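Local coordinates for protein SAM-dependent methyltransferase (Pyrococcus horikoshii, PDB 1WZN) that probably transfers a methyl group from S-adenosyl-L-methionine to a substrate, and binds the spent cofactor S-adenosyl-L-homocysteine, at residues 27-30 with 31-35; 215-218 with 219-222; 76-79 with 80-83; 160-164 with 165-169. All coordinates share one frame; numbering follows the deposited sequence.

How the contacts relate
The four contacts are local and lie apart from one another. Contacts 1 and 3 sit in helices 23-36 and 73-85, which flank the mixed seven-strand sheet of the methyltransferase fold. Their centres are about 24 Å apart. Both come near the bound S-adenosyl-L-homocysteine: the side chain of Leu-76 in contact 3 is about 7 Å from it and that of Ile-27 in contact 1 about 8 Å. Contact 2 ends helix 212-219, with its centre about 21 Å from that of contact 1. Contact 4 is the turn end of the hairpin of strands 157-163 and 166-177, in the separate antiparallel sheet; its nearest atoms come within about 6 Å of contact 3. Contacts 2 and 4 are farthest apart, about 41 Å between centres.

Contact 1 (27-30 with 31-35)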
# COMPACT_ATOMS: atom_id res chain seq x y z
N ILE A 27 -24.72 9.70 -24.08
CA ILE A 27 -25.24 10.02 -25.40
C ILE A 27 -25.53 11.52 -25.53
O ILE A 27 -25.53 12.06 -26.63
CB ILE A 27 -26.48 9.15 -25.72
CG1 ILE A 27 -26.04 7.68 -25.78
CG2 ILE A 27 -27.09 9.55 -27.06
CD1 ILE A 27 -24.82 7.42 -26.67
N ASP A 28 -25.76 12.19 -24.40
CA ASP A 28 -25.97 13.64 -24.43
C ASP A 28 -24.67 14.24 -24.97
O ASP A 28 -24.68 15.15 -25.79
CB ASP A 28 -26.20 14.22 -23.02
CG ASP A 28 -27.61 14.00 -22.51
OD1 ASP A 28 -28.47 13.57 -23.30
OD2 ASP A 28 -27.84 14.28 -21.32
N PHE A 29 -23.54 13.73 -24.47
CA PHE A 29 -22.22 14.20 -24.90
C PHE A 29 -22.00 13.87 -26.36
O PHE A 29 -21.50 14.69 -27.13
CB PHE A 29 -21.12 13.57 -24.04
CG PHE A 29 -19.72 13.99 -24.44
CD1 PHE A 29 -19.40 15.34 -24.56
CD2 PHE A 29 -18.74 13.03 -24.70
CE1 PHE A 29 -18.10 15.73 -24.94
CE2 PHE A 29 -17.44 13.42 -25.07
CZ PHE A 29 -17.13 14.76 -25.19
N VAL A 30 -22.38 12.65 -26.76
CA VAL A 30 -22.23 12.23 -28.14
C VAL A 30 -23.01 13.17 -29.07
O VAL A 30 -22.51 13.57 -30.12
CB VAL A 30 -22.72 10.78 -28.34
CG1 VAL A 30 -22.78 10.43 -29.83
CG2 VAL A 30 -21.76 9.82 -27.62
N GLU A 31 -24.23 13.54 -28.68
CA GLU A 31 -25.02 14.44 -29.52
C GLU A 31 -24.39 15.82 -29.61
O GLU A 31 -24.53 16.51 -30.62
CB GLU A 31 -26.46 14.57 -29.02
CG GLU A 31 -27.28 13.29 -29.13
CD GLU A 31 -28.77 13.57 -29.12
OE1 GLU A 31 -29.35 13.75 -30.21
OE2 GLU A 31 -29.35 13.64 -28.02
N GLU A 32 -23.70 16.24 -28.55
CA GLU A 32 -23.04 17.54 -28.59
C GLU A 32 -21.92 17.45 -29.62
O GLU A 32 -21.66 18.40 -30.36
CB GLU A 32 -22.48 17.94 -27.22
CG GLU A 32 -21.67 19.23 -27.29
CD GLU A 32 -21.37 19.82 -25.93
OE1 GLU A 32 -20.78 19.11 -25.09
OE2 GLU A 32 -21.71 21.00 -25.71
N ILE A 33 -21.25 16.30 -29.68
CA ILE A 33 -20.18 16.12 -30.66
C ILE A 33 -20.78 16.17 -32.06
O ILE A 33 -20.23 16.82 -32.96
CB ILE A 33 -19.43 14.78 -30.45
CG1 ILE A 33 -18.70 14.79 -29.10
CG2 ILE A 33 -18.43 14.56 -31.56
CD1 ILE A 33 -18.00 13.47 -28.78
N PHE A 34 -21.91 15.50 -32.27
CA PHE A 34 -22.58 15.51 -33.57
C PHE A 34 -22.89 16.94 -34.00
O PHE A 34 -22.65 17.34 -35.14
CB PHE A 34 -23.91 14.74 -33.54
CG PHE A 34 -23.78 13.25 -33.38
CD1 PHE A 34 -22.57 12.60 -33.65
CD2 PHE A 34 -24.89 12.48 -33.02
CE1 PHE A 34 -22.48 11.20 -33.56
CE2 PHE A 34 -24.81 11.09 -32.92
CZ PHE A 34 -23.60 10.45 -33.20
N LYS A 35 -23.41 17.72 -33.05
CA LYS A 35 -23.79 19.10 -33.31
C LYS A 35 -22.63 20.07 -33.54
O LYS A 35 -22.68 20.90 -34.45
CB LYS A 35 -24.65 19.62 -32.16
CG LYS A 35 -24.94 21.11 -32.20
CD LYS A 35 -25.71 21.54 -30.97
CE LYS A 35 -25.86 23.05 -30.89
NZ LYS A 35 -26.51 23.47 -29.61
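Val-30 lays its CG1 methyl over one face of the Phe-34 ring, one helical turn further on. CG1 is 3.8 Å from the ring centroid, a CH-pi contact, and its closest ring atom is CZ of Phe-34 at 3.5 Å. The two side chains run side by side and point the same way. The valine torsion explains the touch: CG1 is anti to the backbone N (chi1 171°), beside the carbonyl carbon, which points it toward the following turn. Glu-31 takes its place through the aliphatic part of its chain. Its CG lies 3.3 Å from Ile-27 O, the same oxygen that accepts the backbone N-H of Glu-31 at 2.8 Å. Its carboxylate turns elsewhere, to Arg-62 and Tyr-64. All this belongs to helix 23-36, which packs on strand 139-146 of the methyltransferase sheet; Val-30, Ile-33 and Phe-34 all touch Ile-142 there. Phe-29 repeats the CH-pi pattern with Ile-33, whose CD1 sits over the ring, 4.1 Å from its centroid and displaced toward the rim. Glu-32 OE1 approaches the edge of the same ring, 4.0 Å from CD1 of Phe-29, with the carboxylate and ring planes 85° apart. Trp-244 meets the Phe-29 ring edge-to-face.

Contact 2 (215-218 with 219-222)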
# COMPACT_ATOMS: atom_id res chain seq x y z
N VAL A 215 -3.25 7.46 -29.84
CA VAL A 215 -4.45 7.28 -30.64
C VAL A 215 -4.60 8.42 -31.64
O VAL A 215 -4.95 8.18 -32.80
CB VAL A 215 -5.71 7.20 -29.75
CG1 VAL A 215 -6.94 6.92 -30.62
CG2 VAL A 215 -5.53 6.09 -28.72
N ARG A 216 -4.33 9.65 -31.22
CA ARG A 216 -4.44 10.79 -32.12
C ARG A 216 -3.47 10.65 -33.29
O ARG A 216 -3.84 10.88 -34.45
CB ARG A 216 -4.18 12.11 -31.38
CG ARG A 216 -4.10 13.31 -32.33
CD ARG A 216 -4.09 14.65 -31.60
NE ARG A 216 -2.94 14.83 -30.73
CZ ARG A 216 -1.67 14.78 -31.14
NH1 ARG A 216 -1.38 14.57 -32.41
NH2 ARG A 216 -0.70 14.96 -30.26
N LEU A 217 -2.23 10.28 -33.00
CA LEU A 217 -1.21 10.10 -34.04
C LEU A 217 -1.62 9.01 -35.02
O LEU A 217 -1.36 9.11 -36.22
CB LEU A 217 0.14 9.73 -33.42
CG LEU A 217 0.86 10.79 -32.59
CD1 LEU A 217 2.08 10.16 -31.93
CD2 LEU A 217 1.28 11.96 -33.49
N LEU A 218 -2.25 7.95 -34.52
CA LEU A 218 -2.68 6.87 -35.39
C LEU A 218 -3.92 7.27 -36.19
O LEU A 218 -4.07 6.86 -37.33
CB LEU A 218 -2.96 5.61 -34.55
CG LEU A 218 -1.73 4.98 -33.89
CD1 LEU A 218 -2.16 3.98 -32.83
CD2 LEU A 218 -0.88 4.31 -34.96
N ALA A 219 -4.77 8.08 -35.58
CA ALA A 219 -6.01 8.53 -36.22
C ALA A 219 -5.85 9.67 -37.24
O ALA A 219 -6.55 9.70 -38.25
CB ALA A 219 -7.02 8.95 -35.16
N GLU A 220 -4.93 10.60 -36.96
CA GLU A 220 -4.72 11.73 -37.87
C GLU A 220 -4.32 11.27 -39.26
O GLU A 220 -4.41 12.03 -40.22
CB GLU A 220 -3.64 12.67 -37.31
CG GLU A 220 -4.04 13.33 -36.00
CD GLU A 220 -3.01 14.34 -35.51
OE1 GLU A 220 -1.80 14.07 -35.66
OE2 GLU A 220 -3.42 15.39 -34.97
N LYS A 221 -3.89 10.02 -39.38
CA LYS A 221 -3.49 9.47 -40.66
C LYS A 221 -4.71 9.13 -41.52
O LYS A 221 -4.58 8.90 -42.73
CB LYS A 221 -2.66 8.21 -40.43
CG LYS A 221 -1.49 8.39 -39.45
CD LYS A 221 -0.75 7.07 -39.23
CE LYS A 221 0.48 7.25 -38.34
NZ LYS A 221 1.46 8.22 -38.92
N TYR A 222 -5.90 9.12 -40.92
CA TYR A 222 -7.12 8.73 -41.65
C TYR A 222 -8.27 9.74 -41.65
O TYR A 222 -9.21 9.60 -42.42
CB TYR A 222 -7.61 7.39 -41.10
CG TYR A 222 -6.56 6.31 -41.18
CD1 TYR A 222 -6.27 5.69 -42.39
CD2 TYR A 222 -5.81 5.96 -40.05
CE1 TYR A 222 -5.26 4.74 -42.48
CE2 TYR A 222 -4.79 5.01 -40.14
CZ TYR A 222 -4.52 4.41 -41.36
OH TYR A 222 -3.52 3.47 -41.46
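The C-terminal end of helix 212-219 and the loop that leads to strand 225-230 form this contact. Arg-216 and Glu-220 make an i to i+4 salt bridge. Arg-216 NH1 lies 3.3 Å from Glu-220 OE1, and a weak hydrogen bond runs from Arg-216 NH1 to Glu-220 OE2 at 3.4 Å. The carboxylate comes to the edge of the guanidinium, the two planes 53° apart. A bend in the arginine (chi3 62°) turns its end back to the glutamate, and Arg-216 CG also touches Glu-220 OE2 at 3.4 Å. The backbone adds a straighter link, Glu-220 N to Arg-216 O at 2.8 Å. Beyond it, Leu-218 O meets the edge of the Tyr-222 ring, 3.4 Å from CD2. This oxygen is buried and has no polar partner in the model. Lys-221 runs its aliphatic chain past Leu-217 O, with CG at 3.3 Å. The stronger partner of the arginine is Glu-121 of the second subunit, which pairs with NH2. With an alanine at Glu-220, NH1 of Arg-216 would probably lose this carboxylate, leaving the guanidinium held mainly through NH2. Acidic partners within and between chains probably lower the cost of placing the arginine charge at the interface.

Contact 3 (76-79 with 80-83). With SO4 (sulfate ion), chain D.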
# COMPACT_ATOMS: atom_id res chain seq x y z
N LEU A 76 -25.43 -10.00 -29.65
CA LEU A 76 -26.48 -9.47 -30.51
C LEU A 76 -27.85 -10.01 -30.11
O LEU A 76 -28.87 -9.33 -30.24
CB LEU A 76 -26.20 -9.83 -31.98
CG LEU A 76 -24.92 -9.28 -32.61
CD1 LEU A 76 -24.78 -9.79 -34.04
CD2 LEU A 76 -24.94 -7.76 -32.58
N ARG A 77 -27.88 -11.25 -29.62
CA ARG A 77 -29.13 -11.86 -29.20
C ARG A 77 -29.79 -10.98 -28.14
O ARG A 77 -31.00 -10.75 -28.17
CB ARG A 77 -28.88 -13.26 -28.65
CG ARG A 77 -30.15 -13.98 -28.21
CD ARG A 77 -29.85 -15.39 -27.73
NE ARG A 77 -31.08 -16.07 -27.33
CZ ARG A 77 -31.14 -17.34 -26.91
NH1 ARG A 77 -30.04 -18.07 -26.84
NH2 ARG A 77 -32.31 -17.87 -26.57
N VAL A 78 -28.98 -10.51 -27.19
CA VAL A 78 -29.45 -9.64 -26.12
C VAL A 78 -29.89 -8.29 -26.67
O VAL A 78 -30.94 -7.77 -26.30
CB VAL A 78 -28.34 -9.41 -25.05
CG1 VAL A 78 -28.86 -8.48 -23.94
CG2 VAL A 78 -27.89 -10.74 -24.48
N ALA A 79 -29.08 -7.72 -27.55
CA ALA A 79 -29.40 -6.43 -28.14
C ALA A 79 -30.75 -6.47 -28.88
O ALA A 79 -31.59 -5.58 -28.71
CB ALA A 79 -28.29 -6.00 -29.10
N ARG A 80 -30.96 -7.50 -29.69
CA ARG A 80 -32.21 -7.62 -30.45
C ARG A 80 -33.41 -7.78 -29.54
O ARG A 80 -34.49 -7.25 -29.81
CB ARG A 80 -32.14 -8.79 -31.43
CG ARG A 80 -31.12 -8.62 -32.55
CD ARG A 80 -31.33 -9.65 -33.63
NE ARG A 80 -30.32 -9.59 -34.68
CZ ARG A 80 -29.27 -10.39 -34.76
NH1 ARG A 80 -29.07 -11.33 -33.84
NH2 ARG A 80 -28.41 -10.27 -35.76
N ARG A 81 -33.23 -8.54 -28.45
CA ARG A 81 -34.31 -8.77 -27.50
C ARG A 81 -34.75 -7.44 -26.89
O ARG A 81 -35.95 -7.15 -26.81
CB ARG A 81 -33.84 -9.72 -26.40
CG ARG A 81 -34.89 -10.05 -25.34
CD ARG A 81 -34.27 -10.84 -24.19
NE ARG A 81 -33.57 -12.03 -24.66
CZ ARG A 81 -32.34 -12.36 -24.29
NH1 ARG A 81 -31.67 -11.59 -23.44
NH2 ARG A 81 -31.77 -13.46 -24.77
N LYS A 82 -33.78 -6.65 -26.45
CA LYS A 82 -34.09 -5.36 -25.84
C LYS A 82 -34.69 -4.38 -26.85
O LYS A 82 -35.60 -3.63 -26.51
CB LYS A 82 -32.83 -4.75 -25.21
CG LYS A 82 -32.31 -5.55 -24.02
CD LYS A 82 -31.17 -4.84 -23.28
CE LYS A 82 -29.97 -4.62 -24.19
NZ LYS A 82 -28.83 -3.95 -23.48
N ALA A 83 -34.18 -4.39 -28.08
CA ALA A 83 -34.70 -3.49 -29.11
C ALA A 83 -36.17 -3.83 -29.38
O ALA A 83 -37.02 -2.94 -29.47
CB ALA A 83 -33.88 -3.63 -30.39
S SO4 D . -34.54 -14.41 -27.25
O1 SO4 D . -33.68 -14.31 -28.44
O2 SO4 D . -35.04 -13.08 -26.87
O3 SO4 D . -33.76 -14.99 -26.14
O4 SO4 D . -35.69 -15.29 -27.56
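Arg-77 and Arg-81 hold one sulfate ion between them, one helical turn apart. The sulfate probably comes from the crystallisation liquor. Their guanidinium planes are turned 59° from each other, and each offers an edge to the ion. Arg-77 is stretched out from CA to its guanidinium (chi1 -179°), and its NE reaches sulfate O3 at 3.1 Å. Arg-81 starts out the same way but bends at chi3 (-54°). This brings Arg-81 NE to sulfate O2 at 2.9 Å and NH2 to O3, also at 2.9 Å. Sulfate O3 is therefore shared by both arginines. The anion probably offsets the like charges of Arg-77 NE and Arg-81 NH2, which lie 3.7 Å apart. One face of the Arg-81 guanidinium is covered by Arg-77 O and Val-78 CA. A leucine replacing Arg-81 would probably cost the sulfate its bonds from NE and NH2 and take from Glu-10 a salt-bridge partner. Leu-76 CB lies over a face of the Arg-80 guanidinium, 3.7 Å from NH1, while Glu-73 and Phe-92 O bind its end. This is helix 73-85 of a beta-alpha-beta unit between strands 65-70 and 91-94. Leu-76, Ala-79 and Ala-83 pack on Phe-92 of strand 91-94, and Lys-82 packs on helix 54-61.

Contact 4 (160-164 with 165-169); sequences NEQKG and EEKLV
Glu-161 and Leu-168 face each other as a hydrogen-bonded antiparallel pair, in the closely packed part of a beta hairpin. Leu-168 N donates a hydrogen bond to Glu-161 O at 2.8 Å, and Glu-161 N returns one to Leu-168 O at 3.0 Å. Asn-160 CA adds a CA-H...O contact to Leu-168 O, also at 3.0 Å. Both side chains of the pair are buried, and Leu-168 packs on Ile-15 of helix 12-15. The turn end is more open to solvent, although Lys-163 and Glu-166 still form a hydrogen-bonded pair there. A type II' turn joins these two, with Gly-164 at positive phi (65°). Gln-162 braces it: the side chain runs extended from the backbone (chi1 -173°), and NE2 donates to Gly-164 O at 2.8 Å, the oxygen lying near the plane of the Gln-162 amide. Gln-162 also lies alongside Lys-167, its OE1 3.9 Å from Lys-167 CE. On the face of Lys-163 and Glu-166, a water donates to Lys-163 O and, at 2.7 Å, to Glu-166 OE1. Glu-161 and Glu-166 have partners beyond the hairpin; Glu-166 also binds Tyr-11. The arginines, Arg-17 and Arg-18 at Glu-161 and Arg-193 at Glu-166, probably favour the charged form of the two carboxylates.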
# COMPACT_ATOMS: atom_id res chain seq x y z
N ASN A 160 -19.99 -7.30 -6.45
CA ASN A 160 -21.10 -8.18 -6.74
C ASN A 160 -22.30 -7.50 -7.39
O ASN A 160 -22.50 -6.30 -7.24
CB ASN A 160 -21.57 -8.86 -5.45
CG ASN A 160 -22.11 -7.86 -4.43
OD1 ASN A 160 -21.39 -7.00 -3.93
ND2 ASN A 160 -23.40 -7.97 -4.12
N GLU A 161 -23.08 -8.30 -8.11
CA GLU A 161 -24.29 -7.83 -8.78
C GLU A 161 -25.30 -8.97 -8.67
O GLU A 161 -25.01 -10.01 -8.07
CB GLU A 161 -24.02 -7.51 -10.25
CG GLU A 161 -23.15 -6.29 -10.51
CD GLU A 161 -23.77 -4.99 -10.00
OE1 GLU A 161 -25.01 -4.89 -9.90
OE2 GLU A 161 -22.99 -4.05 -9.71
N GLN A 162 -26.48 -8.78 -9.24
CA GLN A 162 -27.52 -9.80 -9.16
C GLN A 162 -28.46 -9.79 -10.35
O GLN A 162 -28.94 -8.73 -10.77
CB GLN A 162 -28.33 -9.63 -7.87
CG GLN A 162 -29.32 -10.77 -7.61
CD GLN A 162 -30.04 -10.66 -6.27
OE1 GLN A 162 -29.56 -10.00 -5.35
NE2 GLN A 162 -31.17 -11.34 -6.15
N LYS A 163 -28.74 -10.97 -10.89
CA LYS A 163 -29.66 -11.10 -12.01
C LYS A 163 -30.73 -12.09 -11.57
O LYS A 163 -30.49 -13.29 -11.49
CB LYS A 163 -28.93 -11.63 -13.25
CG LYS A 163 -29.83 -11.78 -14.46
CD LYS A 163 -29.08 -12.33 -15.66
CE LYS A 163 -30.03 -12.68 -16.80
NZ LYS A 163 -30.85 -11.50 -17.19
N GLY A 164 -31.92 -11.57 -11.28
CA GLY A 164 -32.99 -12.45 -10.83
C GLY A 164 -32.62 -13.06 -9.50
O GLY A 164 -32.27 -12.35 -8.56
N GLU A 165 -32.66 -14.39 -9.42
CA GLU A 165 -32.33 -15.09 -8.18
C GLU A 165 -30.84 -15.43 -8.09
O GLU A 165 -30.38 -15.97 -7.08
CB GLU A 165 -33.14 -16.38 -8.08
CG GLU A 165 -34.64 -16.17 -8.07
CD GLU A 165 -35.39 -17.47 -7.85
OE1 GLU A 165 -35.20 -18.10 -6.79
OE2 GLU A 165 -36.18 -17.85 -8.75
N GLU A 166 -30.10 -15.12 -9.15
CA GLU A 166 -28.67 -15.43 -9.16
C GLU A 166 -27.81 -14.26 -8.71
O GLU A 166 -28.02 -13.11 -9.12
CB GLU A 166 -28.25 -15.88 -10.56
CG GLU A 166 -28.99 -17.13 -11.04
CD GLU A 166 -28.39 -17.72 -12.30
OE1 GLU A 166 -28.15 -16.96 -13.26
OE2 GLU A 166 -28.18 -18.95 -12.34
N LYS A 167 -26.84 -14.55 -7.86
CA LYS A 167 -25.95 -13.52 -7.37
C LYS A 167 -24.59 -13.71 -8.01
O LYS A 167 -24.09 -14.84 -8.12
CB LYS A 167 -25.86 -13.58 -5.84
CG LYS A 167 -27.19 -13.23 -5.19
CD LYS A 167 -27.18 -13.37 -3.69
CE LYS A 167 -28.58 -13.11 -3.13
NZ LYS A 167 -28.66 -13.37 -1.66
N LEU A 168 -24.01 -12.62 -8.47
CA LEU A 168 -22.71 -12.70 -9.12
C LEU A 168 -21.63 -12.08 -8.25
O LEU A 168 -21.77 -10.94 -7.81
CB LEU A 168 -22.74 -11.99 -10.47
CG LEU A 168 -23.32 -12.74 -11.67
CD1 LEU A 168 -24.78 -13.10 -11.43
CD2 LEU A 168 -23.20 -11.87 -12.92
N VAL A 169 -20.57 -12.83 -7.99
CA VAL A 169 -19.44 -12.31 -7.23
C VAL A 169 -18.33 -12.27 -8.26
O VAL A 169 -17.97 -13.29 -8.85
CB VAL A 169 -19.04 -13.23 -6.06
CG1 VAL A 169 -17.75 -12.71 -5.42
CG2 VAL A 169 -20.15 -13.25 -5.03
O HOH W 1 -30.16 -15.27 -13.79